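Local atomic coordinates of Pre-mRNA-processing-splicing factor 8 (Cryptococcus neoformans var. grubii serotype A, PDB entry 6MX6), a protein that probably excises itself, as an intein, from the Prp8 precursor and joins the flanking host sequences by protein splicing. Residues V103-F106 / V107-P110; Q111-Q114 / Q115-K118. One frame throughout, in Å; residues are numbered along the deposited sequence.

Both contacts are local, made by neighbouring turns of one run of chain that leaves strand 96-102 and enters strand 117-120, the two strands that flank strand 70-76. Contact 1 lies within helix 103-108 and is partly buried: V103 and F106 face the sheet, while D105 and R108 meet on the outer side. Contact 2, in which helix 111-114 unwinds through a beta turn into strand 117-120, is a surface contact dominated by the E113-K116 ion pair and glutamine side chains. The centres of contact 1 and contact 2 lie about 10 Å apart. Q114 joins them, its NE2 probably hydrogen-bonded to F106 O at 2.9 Å, and the F106 ring packs on Y117 CB.

Contact 1: residues V103-F106 / V107-P110; sequences VDDF and VRLP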
# COMPACT_ATOMS: atom_id res chain seq x y z
N VAL A 103 -0.87 9.77 1.11
CA VAL A 103 -1.18 9.74 2.53
C VAL A 103 -1.35 11.16 3.07
O VAL A 103 -2.25 11.42 3.87
CB VAL A 103 -0.11 8.95 3.30
CG1 VAL A 103 -0.17 9.24 4.78
CG2 VAL A 103 -0.24 7.44 3.04
N ASP A 104 -0.51 12.11 2.62
CA ASP A 104 -0.62 13.48 3.11
C ASP A 104 -2.01 14.07 2.83
O ASP A 104 -2.67 14.63 3.72
CB ASP A 104 0.45 14.36 2.47
CG ASP A 104 1.72 14.45 3.29
OD1 ASP A 104 1.67 14.19 4.52
OD2 ASP A 104 2.77 14.78 2.70
N ASP A 105 -2.46 13.92 1.58
CA ASP A 105 -3.73 14.49 1.16
C ASP A 105 -4.89 13.79 1.84
O ASP A 105 -5.88 14.43 2.22
CB ASP A 105 -3.87 14.41 -0.36
CG ASP A 105 -2.97 15.40 -1.09
OD1 ASP A 105 -2.62 16.45 -0.51
OD2 ASP A 105 -2.63 15.14 -2.26
N PHE A 106 -4.80 12.47 2.00
CA PHE A 106 -5.86 11.72 2.66
C PHE A 106 -5.96 12.10 4.13
O PHE A 106 -7.06 12.32 4.65
CB PHE A 106 -5.60 10.22 2.52
CG PHE A 106 -6.69 9.38 3.11
CD1 PHE A 106 -7.84 9.12 2.39
CD2 PHE A 106 -6.55 8.84 4.38
CE1 PHE A 106 -8.84 8.33 2.93
CE2 PHE A 106 -7.55 8.06 4.92
CZ PHE A 106 -8.70 7.81 4.19
N VAL A 107 -4.82 12.20 4.81
CA VAL A 107 -4.78 12.59 6.22
C VAL A 107 -5.46 13.93 6.41
O VAL A 107 -6.17 14.15 7.41
CB VAL A 107 -3.31 12.62 6.70
CG1 VAL A 107 -3.14 13.58 7.87
CG2 VAL A 107 -2.85 11.23 7.07
N ARG A 108 -5.26 14.85 5.47
CA ARG A 108 -5.84 16.18 5.68
C ARG A 108 -7.32 16.28 5.33
O ARG A 108 -7.94 17.30 5.67
CB ARG A 108 -5.03 17.22 4.90
CG ARG A 108 -3.65 17.41 5.49
CD ARG A 108 -2.96 18.63 4.92
NE ARG A 108 -2.55 18.40 3.55
CZ ARG A 108 -1.31 18.10 3.19
NH1 ARG A 108 -0.36 17.98 4.11
NH2 ARG A 108 -1.01 17.91 1.90
N LEU A 109 -7.91 15.27 4.70
CA LEU A 109 -9.33 15.31 4.38
C LEU A 109 -10.18 15.25 5.65
O LEU A 109 -9.79 14.63 6.64
CB LEU A 109 -9.71 14.15 3.46
CG LEU A 109 -9.26 14.25 2.00
CD1 LEU A 109 -9.45 12.89 1.32
CD2 LEU A 109 -10.04 15.33 1.28
N PRO A 110 -11.35 15.89 5.64
CA PRO A 110 -12.26 15.73 6.78
C PRO A 110 -12.77 14.31 6.85
O PRO A 110 -12.92 13.63 5.83
CB PRO A 110 -13.38 16.73 6.49
CG PRO A 110 -13.32 16.98 5.03
CD PRO A 110 -11.90 16.76 4.59
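V107 reaches back one turn to V103, its N donating to V103 O over 2.8 Å. Their side chains touch as well, V107 CG2 lying 4.0 Å from V103 CG1. In both valines CG2 is anti to the carbonyl carbon, but V103 meets V107 through the other branch, CG1. R108 continues the helical pattern with N to D104 O at 3.1 Å. Its side chain then bends at chi3 (-73°) and folds back over the preceding turn, so that D104 O lies 3.7 Å from the guanidinium plane, over its centre. From there NH2 makes a salt bridge to D105 OD1 at 3.2 Å whose hydrogen bond is weak, the two charged planes turned 71° apart. D104 OD1 sits 4.3 Å from R108 NH1 but well out of the guanidinium plane, so these charges are merely near each other; D104 OD2 is separately hydrogen-bonded to H67 ND1. L109 N bonds to F106 O at 3.1 Å, and weakly to D105 O. L109 CD1 approaches F106 CD1 at 4.2 Å, obliquely to the ring. P110 then takes the N-cap position of the next helix. Beneath this turn, V103, F106 and V107 rest on I145 of strand 139-147; Y52 of strand 52-56 meets both valines, and L71 and M73 of strand 70-76 receive V103 and F106 respectively.

Contact 2: residues Q111-Q114 / Q115-K118; sequences QQEQ and QKYK
E113 and K116 meet through their charged ends, three residues apart at the close of a short helix. K116 runs out extended and NZ reaches E113 OE2 at 2.7 Å, on the syn side of that oxygen. E113 comes to meet it by bending at chi2 (-59°), which turns the carboxylate back along the lysine chain, where OE1 lies 3.6 Å from K116 CD. This ion pair and the backbone turn together make the tight part of the contact. Q115 N bonds to Q111 O at 3.0 Å; then K116 N donates to E113 O and Y117 N to Q114 O, and the latter bond closes a type I beta turn from Q114 to Y117. The Y117 ring fits into the same bend with its edge toward both carbonyl oxygens: CD1 is 3.3 Å from E113 O, and Q114 O also lies near the ring plane. By contrast, the amides of Q112 and Q115 make no hydrogen bond across the contact. Q115 puts CG between its backbone N and carbonyl carbon (chi1 68°), 3.1 Å from Q112 O. The two chains run side by side, with Q115 NE2 3.5 Å from Q112 CG and the amide planes 47° apart. Past the turn the chain joins the antiparallel six-stranded sheet of this Hint-family (intein) fold, linking strand 96-102 to strand 117-120. K116 and K118 make backbone hydrogen bonds with E76 and Y74 of strand 70-76, K118 NZ forms a salt bridge to E76, and Y117 packs on M73 and K75. On the other flank, L139 and H141 of strand 139-147 touch K118.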
# COMPACT_ATOMS: atom_id res chain seq x y z
N GLN A 111 -13.01 13.84 8.08
CA GLN A 111 -13.32 12.42 8.28
C GLN A 111 -14.55 11.99 7.50
O GLN A 111 -14.64 10.83 7.06
CB GLN A 111 -13.49 12.13 9.77
CG GLN A 111 -12.25 12.42 10.59
CD GLN A 111 -12.38 11.95 12.02
OE1 GLN A 111 -12.63 10.77 12.29
NE2 GLN A 111 -12.21 12.87 12.96
N GLN A 112 -15.51 12.90 7.31
CA GLN A 112 -16.67 12.55 6.49
C GLN A 112 -16.28 12.31 5.04
O GLN A 112 -16.93 11.51 4.36
CB GLN A 112 -17.72 13.65 6.58
CG GLN A 112 -19.13 13.10 6.59
CD GLN A 112 -20.13 14.14 7.03
OE1 GLN A 112 -20.14 15.26 6.54
NE2 GLN A 112 -20.99 13.76 7.99
N GLU A 113 -15.24 12.98 4.55
CA GLU A 113 -14.73 12.65 3.22
C GLU A 113 -13.91 11.37 3.27
O GLU A 113 -14.03 10.52 2.37
CB GLU A 113 -13.90 13.80 2.65
CG GLU A 113 -14.71 14.93 2.06
CD GLU A 113 -15.60 14.46 0.92
OE1 GLU A 113 -15.10 13.74 0.03
OE2 GLU A 113 -16.80 14.81 0.93
N GLN A 114 -13.08 11.20 4.31
CA GLN A 114 -12.23 10.02 4.40
C GLN A 114 -13.05 8.74 4.34
O GLN A 114 -12.64 7.76 3.70
CB GLN A 114 -11.41 10.04 5.68
CG GLN A 114 -10.31 11.08 5.74
CD GLN A 114 -9.59 11.05 7.08
OE1 GLN A 114 -10.18 10.74 8.11
NE2 GLN A 114 -8.31 11.37 7.06
N GLN A 115 -14.21 8.71 5.02
CA GLN A 115 -14.99 7.48 5.09
C GLN A 115 -15.49 7.01 3.72
O GLN A 115 -15.92 5.85 3.61
CB GLN A 115 -16.17 7.65 6.05
CG GLN A 115 -17.22 8.62 5.53
CD GLN A 115 -18.26 8.97 6.57
OE1 GLN A 115 -18.10 8.67 7.76
NE2 GLN A 115 -19.33 9.62 6.13
N LYS A 116 -15.46 7.86 2.70
CA LYS A 116 -15.86 7.46 1.35
C LYS A 116 -14.81 6.61 0.66
O LYS A 116 -15.13 5.96 -0.35
CB LYS A 116 -16.13 8.70 0.49
CG LYS A 116 -17.24 9.60 1.01
CD LYS A 116 -17.29 10.90 0.21
CE LYS A 116 -18.44 11.79 0.67
NZ LYS A 116 -18.54 13.03 -0.16
N TYR A 117 -13.58 6.60 1.15
CA TYR A 117 -12.47 5.91 0.51
C TYR A 117 -12.21 4.58 1.20
O TYR A 117 -12.25 4.50 2.43
CB TYR A 117 -11.19 6.74 0.54
CG TYR A 117 -11.25 8.05 -0.21
CD1 TYR A 117 -11.91 9.16 0.31
CD2 TYR A 117 -10.61 8.19 -1.44
CE1 TYR A 117 -11.94 10.35 -0.38
CE2 TYR A 117 -10.63 9.38 -2.13
CZ TYR A 117 -11.30 10.46 -1.59
OH TYR A 117 -11.32 11.64 -2.28
N LYS A 118 -11.92 3.56 0.42
CA LYS A 118 -11.64 2.24 0.96
C LYS A 118 -10.38 1.67 0.33
O LYS A 118 -10.15 1.83 -0.87
CB LYS A 118 -12.83 1.30 0.72
CG LYS A 118 -14.07 1.71 1.51
CD LYS A 118 -15.34 1.53 0.71
CE LYS A 118 -16.56 1.87 1.54
NZ LYS A 118 -16.51 3.28 2.03